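Local structure of putative carbohydrate metabolism domain-containing protein (Bacteroides vulgatus, 3S30) at residues D203-T208 with D263-K268; K220-Y225 with R293-F298; F246-L251 with A280-T285. The protein is of unproven function but is probably a glycoside hydrolase or related carbohydrate-handling protein with a galactose-binding-like beta fold that holds a sodium ion. All blocks are in the same frame, centred on the assembly; numbering follows the deposited sequence.

Overall arrangement
Along the chain, the short helix 204-207 comes first; its partner, the turn after strand 262-263, closes interaction 1 across 54 residues. Strand 218-228 starts inside that loop and finds strand 291-297 beyond it, so interactions 1 and 2 cross. Strand 247-254 also starts within both loops. It pairs with strand 276-281 to form interaction 3, which is nested inside interaction 2 and crosses interaction 1. Interactions 2 and 3 have centres about 8 Å apart and pack directly, Phe-298 on Ala-250 and Leu-296 against Ile-282. Interaction 1, about 16 Å from interaction 3 between centres, meets it where Ile-266 and Ala-267 touch Tyr-249.

Interaction 1: D203-T208 with D263-K268; sequences DALSAT and DGHIAK
With chi1 of -64° in both residues, Leu-205 and His-265 each set CG opposite their own carbonyl carbon, and the leucine comes to lie over one face of the imidazole. Leu-205 CB sits 3.9 Å from the centroid of the His-265 ring, a CH-pi contact displaced toward the rim, while Leu-205 CD1 reaches His-265 CD2. The other methyl, Leu-205 CD2, rests 3.5 Å from Gly-264 O. Leucine suits the place because its branches can meet a ring and a peptide together.

Next to this contact, Gly-264 N donates to Leu-205 O at 2.8 Å, joining the turn to the helix. Glycine fits here, since a beta carbon would run into that same carbonyl oxygen.

The imidazole is fixed from within its own turn. His-265 ND1 donates to Asp-263 OD1 at 2.7 Å, with the oxygen in the ring plane, and His-265 N donates to the same oxygen, making an Asx turn. Both donors approach from one face of the carboxylate. Asp-263 opens a type I turn ending at Ile-266, which tucks inward against Tyr-249 and Leu-251.

At the ring edge, Ser-206 OG lies 3.5 Å from His-265 CE1 and donates to Asp-203 OD2 at 2.7 Å. Asp-203 is the N-cap residue of helix 204-207, and its OD1 takes a bond from a water that also lies 3.1 Å from His-265 NE2. Lys-268 turns elsewhere, to salt bridges with Asp-328 and Asp-330.

Both imidazole nitrogens therefore have polar partners, Asp-263 at ND1 and, through the water, Asp-203 at NE2, which ties the helix N-cap to the turn. The ND1 bond restricts turning of the ring, while the bond from His-265 N steadies the carboxylate that receives it.

Interaction 2: K220-Y225 with R293-F298; sequences KLVGYY and RFELDF
Antiparallel pairing of strands 218-228 and 291-297 builds an edge of the beta framework in this galactose-binding-like domain, the short segments running 173° apart. Leu-221 with Leu-296 and Gly-223 with Phe-294 are hydrogen-bonded pairs. Leu-221 N gives to Leu-296 O and Phe-294 N to Gly-223 O, both at 2.9 Å; the return bond from Gly-223 N is weak.

On the face bearing the leucines, Phe-294 folds its ring over the neighbouring strand, with CG placed between its backbone N and carbonyl carbon (chi1 58°). Gly-223 CA lies 3.8 Å from the centroid of the Phe-294 ring, a CH-pi contact over its face. Glycine suits this position because a beta carbon would collide with Phe-294 CZ. Leu-221 CG and Tyr-225 CD1 meet the ring, and Leu-345 and Ile-248 extend the apolar layer. Were Phe-294 cut back to alanine, Gly-223 would probably lose its aromatic cover and a gap open beside Leu-221 and Tyr-225.

The other face is mixed, charged chains among Val-222 and Tyr-224. Arg-293 lays CB and CG off-centre over one face of the Tyr-224 ring, and its NH1 donates to Glu-295 OE1 at 2.9 Å, close to the guanidinium plane. Lys-220 runs alongside Glu-295, NZ meeting OE2 at 3.3 Å on the anti side; Asp-297 OD1 makes a longer salt bridge to that ammonium at 3.8 Å.

One carboxylate serves a guanidinium with one oxygen and an ammonium with the other, so the network's charges are likely to offset one another on the charged face, while aromatic and aliphatic groups bury the opposite one.

Interaction 3: F246-L251 with A280-T285; sequences FNIYAL and AVITDT
Phe-246 and Thr-285 meet at one end of this contact, where Thr-285 OG1 stands 3.1 Å above the plane of the phenyl ring, offset toward its rim. The hydroxyl also gives a weak bond to Phe-246 O at 3.2 Å. Threonine suits the place because its hydroxyl can reach a backbone carbonyl while its carbon skeleton stays beside the aromatic ring. A chi1 of 70° swings the Phe-246 ring back over its own backbone toward the 280-285 segment, and Ile-282 CD1 meets its CE1 at 4.1 Å.

Ile-282 also turns CG2 toward Ile-248, 4.0 Å from CB; branching at the beta carbon lets one residue touch both neighbours. Farther along, Tyr-249 faces Val-281 in a non-hydrogen-bonded pair, and Ala-250 faces Ala-280 in a hydrogen-bonded one, where small methyls suit the close cover of the Phe-298 ring.

The backbone holds these groups in register. Ile-282 N donates to Ile-248 O at 3.0 Å, almost straight onto the oxygen. Ala-250 N gives to Ala-280 O at 2.9 Å in the carbonyl plane, and Ala-280 N returns a bond to Ala-250 O at 3.0 Å.

In the outer layer, Tyr-225 and Tyr-227 meet the Phe-246 ring, Leu-296 lies against Ile-248 and Ile-282, and Tyr-271 forms an edge-to-face contact with Tyr-249. On its other side, strand 247-254 bonds to strand 317-324.

Paired peptides thus satisfy one another inside a largely apolar interior, whereas beyond Ile-282 the regular ladder gives way to a weak hydroxyl bond and aromatic packing, so the join there rests mainly on side-chain fit.

Interaction 1: D203-T208 with D263-K268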
# COMPACT_ATOMS: atom_id res chain seq x y z
N ASP A 203 12.19 -1.59 -12.42
CA ASP A 203 12.51 -1.64 -10.99
C ASP A 203 11.26 -1.46 -10.11
O ASP A 203 11.10 -0.43 -9.47
CB ASP A 203 13.56 -0.57 -10.68
CG ASP A 203 14.30 -0.81 -9.36
OD1 ASP A 203 13.94 -1.73 -8.60
OD2 ASP A 203 15.25 -0.04 -9.08
N ALA A 204 10.40 -2.47 -10.08
CA ALA A 204 9.14 -2.42 -9.31
C ALA A 204 9.28 -1.88 -7.88
O ALA A 204 8.47 -1.06 -7.43
CB ALA A 204 8.49 -3.80 -9.27
N LEU A 205 10.29 -2.33 -7.16
CA LEU A 205 10.57 -1.86 -5.81
C LEU A 205 10.80 -0.35 -5.74
O LEU A 205 10.33 0.31 -4.81
CB LEU A 205 11.79 -2.59 -5.22
CG LEU A 205 11.65 -4.10 -5.00
CD1 LEU A 205 13.00 -4.69 -4.55
CD2 LEU A 205 10.58 -4.38 -3.99
N SER A 206 11.53 0.21 -6.71
CA SER A 206 11.77 1.66 -6.78
C SER A 206 10.52 2.46 -7.17
O SER A 206 10.38 3.64 -6.80
CB SER A 206 12.91 1.99 -7.78
OG SER A 206 14.19 1.65 -7.25
N ALA A 207 9.61 1.83 -7.91
CA ALA A 207 8.44 2.51 -8.47
C ALA A 207 7.46 2.96 -7.38
O ALA A 207 6.83 4.02 -7.51
CB ALA A 207 7.73 1.59 -9.48
N THR A 208 7.32 2.15 -6.33
CA THR A 208 6.40 2.45 -5.23
C THR A 208 7.13 3.31 -4.21
O THR A 208 7.98 2.81 -3.48
CB THR A 208 5.92 1.16 -4.50
OG1 THR A 208 7.06 0.39 -4.08
CG2 THR A 208 5.03 0.33 -5.39
N ASP A 263 11.13 3.73 -0.44
CA ASP A 263 10.46 2.94 -1.46
C ASP A 263 10.32 1.46 -1.04
O ASP A 263 10.45 1.13 0.14
CB ASP A 263 11.16 3.12 -2.82
CG ASP A 263 12.60 2.60 -2.84
OD1 ASP A 263 12.98 1.79 -1.97
OD2 ASP A 263 13.36 3.02 -3.76
N GLY A 264 10.04 0.58 -2.01
CA GLY A 264 9.72 -0.82 -1.75
C GLY A 264 10.82 -1.69 -1.19
O GLY A 264 10.58 -2.84 -0.82
N HIS A 265 12.04 -1.17 -1.14
CA HIS A 265 13.17 -1.91 -0.57
C HIS A 265 13.07 -2.02 0.94
O HIS A 265 13.64 -2.92 1.53
CB HIS A 265 14.50 -1.24 -0.93
CG HIS A 265 14.79 -1.22 -2.39
ND1 HIS A 265 14.41 -0.18 -3.21
CD2 HIS A 265 15.45 -2.10 -3.18
CE1 HIS A 265 14.82 -0.43 -4.45
NE2 HIS A 265 15.45 -1.59 -4.46
N ILE A 266 12.34 -1.10 1.56
CA ILE A 266 12.16 -1.08 3.01
C ILE A 266 11.59 -2.41 3.53
O ILE A 266 12.07 -2.94 4.53
CB ILE A 266 11.28 0.12 3.44
CG1 ILE A 266 11.44 0.43 4.92
CG2 ILE A 266 9.81 -0.12 3.11
CD1 ILE A 266 12.85 0.93 5.29
N ALA A 267 10.61 -2.98 2.83
CA ALA A 267 10.00 -4.24 3.23
C ALA A 267 10.88 -5.46 2.93
O ALA A 267 10.58 -6.56 3.40
CB ALA A 267 8.61 -4.40 2.57
N LYS A 268 11.94 -5.28 2.14
CA LYS A 268 12.89 -6.37 1.84
C LYS A 268 14.13 -6.33 2.75
O LYS A 268 14.98 -7.23 2.68
CB LYS A 268 13.32 -6.32 0.37
CG LYS A 268 12.58 -7.29 -0.56
CD LYS A 268 11.06 -7.28 -0.38
CE LYS A 268 10.42 -8.40 -1.19
NZ LYS A 268 9.08 -8.82 -0.70
O HOH W 1 15.65 -3.08 -7.19

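Interaction 2: K220-Y225 with R293-F298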
# COMPACT_ATOMS: atom_id res chain seq x y z
N LYS A 220 -0.42 3.88 16.73
CA LYS A 220 -0.94 2.62 16.21
C LYS A 220 -1.77 2.76 14.94
O LYS A 220 -2.37 3.81 14.66
CB LYS A 220 -1.69 1.83 17.30
CG LYS A 220 -2.84 2.53 17.95
CD LYS A 220 -3.35 1.78 19.18
CE LYS A 220 -2.53 2.11 20.43
NZ LYS A 220 -2.94 1.33 21.63
N LEU A 221 -1.75 1.67 14.16
CA LEU A 221 -2.54 1.56 12.95
C LEU A 221 -3.62 0.52 13.22
O LEU A 221 -3.31 -0.64 13.47
CB LEU A 221 -1.66 1.11 11.76
CG LEU A 221 -2.37 0.96 10.40
CD1 LEU A 221 -2.84 2.32 9.85
CD2 LEU A 221 -1.48 0.25 9.38
N VAL A 222 -4.87 0.95 13.18
CA VAL A 222 -5.98 0.06 13.46
C VAL A 222 -6.88 0.03 12.23
O VAL A 222 -6.98 1.01 11.52
CB VAL A 222 -6.78 0.45 14.75
CG1 VAL A 222 -5.84 0.62 15.95
CG2 VAL A 222 -7.59 1.70 14.54
N GLY A 223 -7.52 -1.11 12.00
CA GLY A 223 -8.46 -1.29 10.91
C GLY A 223 -9.03 -2.69 10.93
O GLY A 223 -8.82 -3.43 11.88
N TYR A 224 -9.76 -3.04 9.87
CA TYR A 224 -10.40 -4.34 9.75
C TYR A 224 -10.06 -4.94 8.40
O TYR A 224 -9.95 -4.20 7.43
CB TYR A 224 -11.93 -4.21 9.88
CG TYR A 224 -12.39 -3.87 11.28
CD1 TYR A 224 -12.30 -2.57 11.76
CD2 TYR A 224 -12.92 -4.85 12.13
CE1 TYR A 224 -12.72 -2.24 13.05
CE2 TYR A 224 -13.33 -4.54 13.41
CZ TYR A 224 -13.24 -3.24 13.87
OH TYR A 224 -13.66 -2.92 15.13
N TYR A 225 -9.88 -6.26 8.34
CA TYR A 225 -9.60 -6.95 7.08
C TYR A 225 -10.40 -8.26 6.88
O TYR A 225 -10.97 -8.82 7.82
CB TYR A 225 -8.09 -7.24 6.95
CG TYR A 225 -7.66 -8.52 7.63
CD1 TYR A 225 -7.27 -8.53 8.95
CD2 TYR A 225 -7.63 -9.73 6.93
CE1 TYR A 225 -6.87 -9.72 9.58
CE2 TYR A 225 -7.24 -10.90 7.53
CZ TYR A 225 -6.86 -10.89 8.86
OH TYR A 225 -6.48 -12.07 9.46
N ARG A 293 -10.37 -7.37 13.19
CA ARG A 293 -9.62 -6.20 13.63
C ARG A 293 -8.13 -6.46 13.72
O ARG A 293 -7.70 -7.53 14.13
CB ARG A 293 -10.12 -5.75 15.01
CG ARG A 293 -9.57 -4.40 15.43
CD ARG A 293 -10.47 -3.80 16.46
NE ARG A 293 -10.08 -2.46 16.89
CZ ARG A 293 -9.10 -2.20 17.74
NH1 ARG A 293 -8.36 -3.18 18.28
NH2 ARG A 293 -8.85 -0.94 18.07
N PHE A 294 -7.34 -5.46 13.34
CA PHE A 294 -5.91 -5.44 13.59
C PHE A 294 -5.54 -4.17 14.36
O PHE A 294 -6.24 -3.16 14.29
CB PHE A 294 -5.09 -5.61 12.30
CG PHE A 294 -5.36 -4.56 11.22
CD1 PHE A 294 -4.63 -3.38 11.19
CD2 PHE A 294 -6.30 -4.79 10.22
CE1 PHE A 294 -4.86 -2.41 10.19
CE2 PHE A 294 -6.54 -3.83 9.21
CZ PHE A 294 -5.81 -2.65 9.20
N GLU A 295 -4.46 -4.26 15.13
CA GLU A 295 -4.00 -3.14 15.95
C GLU A 295 -2.48 -3.22 16.07
O GLU A 295 -1.97 -3.91 16.94
CB GLU A 295 -4.66 -3.17 17.33
CG GLU A 295 -4.27 -2.00 18.25
CD GLU A 295 -4.92 -2.06 19.64
OE1 GLU A 295 -5.97 -2.72 19.80
OE2 GLU A 295 -4.36 -1.44 20.57
N LEU A 296 -1.78 -2.52 15.18
CA LEU A 296 -0.31 -2.58 15.11
C LEU A 296 0.29 -1.37 15.82
O LEU A 296 0.07 -0.24 15.42
CB LEU A 296 0.15 -2.61 13.65
CG LEU A 296 -0.66 -3.51 12.69
CD1 LEU A 296 -0.10 -3.44 11.28
CD2 LEU A 296 -0.71 -4.96 13.21
N ASP A 297 1.04 -1.62 16.90
CA ASP A 297 1.71 -0.53 17.63
C ASP A 297 2.97 -0.10 16.88
O ASP A 297 3.75 -0.93 16.42
CB ASP A 297 2.11 -0.98 19.05
CG ASP A 297 0.91 -1.17 19.98
OD1 ASP A 297 0.28 -0.16 20.39
OD2 ASP A 297 0.63 -2.33 20.35
N PHE A 298 3.17 1.21 16.77
CA PHE A 298 4.44 1.74 16.26
C PHE A 298 5.58 1.46 17.24
O PHE A 298 5.48 1.75 18.44
CB PHE A 298 4.34 3.24 15.96
CG PHE A 298 3.78 3.54 14.60
CD1 PHE A 298 2.41 3.48 14.36
CD2 PHE A 298 4.63 3.86 13.54
CE1 PHE A 298 1.88 3.76 13.11
CE2 PHE A 298 4.11 4.14 12.27
CZ PHE A 298 2.74 4.08 12.06

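Interaction 3: F246-L251 with A280-T285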
# COMPACT_ATOMS: atom_id res chain seq x y z
N PHE A 246 -0.56 -11.82 2.88
CA PHE A 246 -0.68 -10.41 2.60
C PHE A 246 0.22 -9.62 3.54
O PHE A 246 0.78 -10.19 4.48
CB PHE A 246 -2.14 -9.95 2.75
CG PHE A 246 -2.65 -9.93 4.19
CD1 PHE A 246 -2.53 -8.79 4.96
CD2 PHE A 246 -3.31 -11.03 4.73
CE1 PHE A 246 -3.04 -8.74 6.27
CE2 PHE A 246 -3.81 -10.99 6.03
CZ PHE A 246 -3.67 -9.85 6.80
N ASN A 247 0.36 -8.33 3.30
CA ASN A 247 1.14 -7.50 4.22
C ASN A 247 0.40 -6.21 4.54
O ASN A 247 -0.33 -5.67 3.72
CB ASN A 247 2.55 -7.21 3.67
CG ASN A 247 3.56 -6.85 4.77
OD1 ASN A 247 3.21 -6.77 5.94
ND2 ASN A 247 4.81 -6.62 4.39
N ILE A 248 0.56 -5.75 5.78
CA ILE A 248 0.11 -4.44 6.21
C ILE A 248 1.22 -3.88 7.09
O ILE A 248 1.69 -4.56 8.02
CB ILE A 248 -1.21 -4.51 7.04
CG1 ILE A 248 -2.37 -5.01 6.17
CG2 ILE A 248 -1.57 -3.14 7.65
CD1 ILE A 248 -3.73 -5.04 6.94
N TYR A 249 1.65 -2.66 6.79
CA TYR A 249 2.58 -1.94 7.66
C TYR A 249 2.50 -0.42 7.47
O TYR A 249 1.85 0.09 6.55
CB TYR A 249 4.01 -2.44 7.46
CG TYR A 249 4.62 -2.14 6.11
CD1 TYR A 249 4.42 -3.00 5.03
CD2 TYR A 249 5.43 -1.03 5.91
CE1 TYR A 249 4.99 -2.75 3.80
CE2 TYR A 249 6.00 -0.77 4.67
CZ TYR A 249 5.77 -1.63 3.62
OH TYR A 249 6.32 -1.40 2.38
N ALA A 250 3.18 0.30 8.36
CA ALA A 250 3.24 1.75 8.30
C ALA A 250 4.62 2.20 8.71
O ALA A 250 5.28 1.56 9.54
CB ALA A 250 2.18 2.37 9.20
N LEU A 251 5.05 3.32 8.14
CA LEU A 251 6.38 3.85 8.35
C LEU A 251 6.28 5.27 8.89
O LEU A 251 5.36 6.02 8.53
CB LEU A 251 7.14 3.86 7.02
CG LEU A 251 7.24 2.53 6.26
CD1 LEU A 251 7.73 2.76 4.84
CD2 LEU A 251 8.15 1.56 6.99
N ALA A 280 5.33 -0.01 12.09
CA ALA A 280 4.25 -0.87 12.57
C ALA A 280 4.02 -1.96 11.54
O ALA A 280 3.69 -1.66 10.40
CB ALA A 280 2.98 -0.06 12.80
N VAL A 281 4.20 -3.23 11.94
CA VAL A 281 4.16 -4.36 11.01
C VAL A 281 3.21 -5.44 11.51
O VAL A 281 3.31 -5.89 12.64
CB VAL A 281 5.59 -4.97 10.81
CG1 VAL A 281 5.59 -6.09 9.75
CG2 VAL A 281 6.59 -3.87 10.42
N ILE A 282 2.29 -5.87 10.65
CA ILE A 282 1.35 -6.94 11.04
C ILE A 282 2.07 -8.28 11.15
O ILE A 282 2.98 -8.57 10.38
CB ILE A 282 0.17 -7.05 10.06
CG1 ILE A 282 -0.99 -7.82 10.69
CG2 ILE A 282 0.62 -7.68 8.75
CD1 ILE A 282 -2.35 -7.49 10.11
N THR A 283 1.66 -9.09 12.11
CA THR A 283 2.24 -10.42 12.28
C THR A 283 1.18 -11.51 12.03
O THR A 283 1.44 -12.44 11.28
CB THR A 283 2.96 -10.56 13.66
OG1 THR A 283 2.05 -10.32 14.74
CG2 THR A 283 4.12 -9.54 13.76
N ASP A 284 -0.01 -11.37 12.60
CA ASP A 284 -1.10 -12.32 12.35
C ASP A 284 -1.74 -11.98 11.00
O ASP A 284 -2.32 -10.89 10.83
CB ASP A 284 -2.14 -12.26 13.46
CG ASP A 284 -3.06 -13.46 13.48
OD1 ASP A 284 -3.35 -14.02 12.40
OD2 ASP A 284 -3.49 -13.87 14.59
N THR A 285 -1.64 -12.92 10.06
CA THR A 285 -1.99 -12.66 8.66
C THR A 285 -2.96 -13.73 8.07
O THR A 285 -3.04 -13.89 6.84
CB THR A 285 -0.68 -12.60 7.85
OG1 THR A 285 -0.84 -11.76 6.71
CG2 THR A 285 -0.20 -13.97 7.42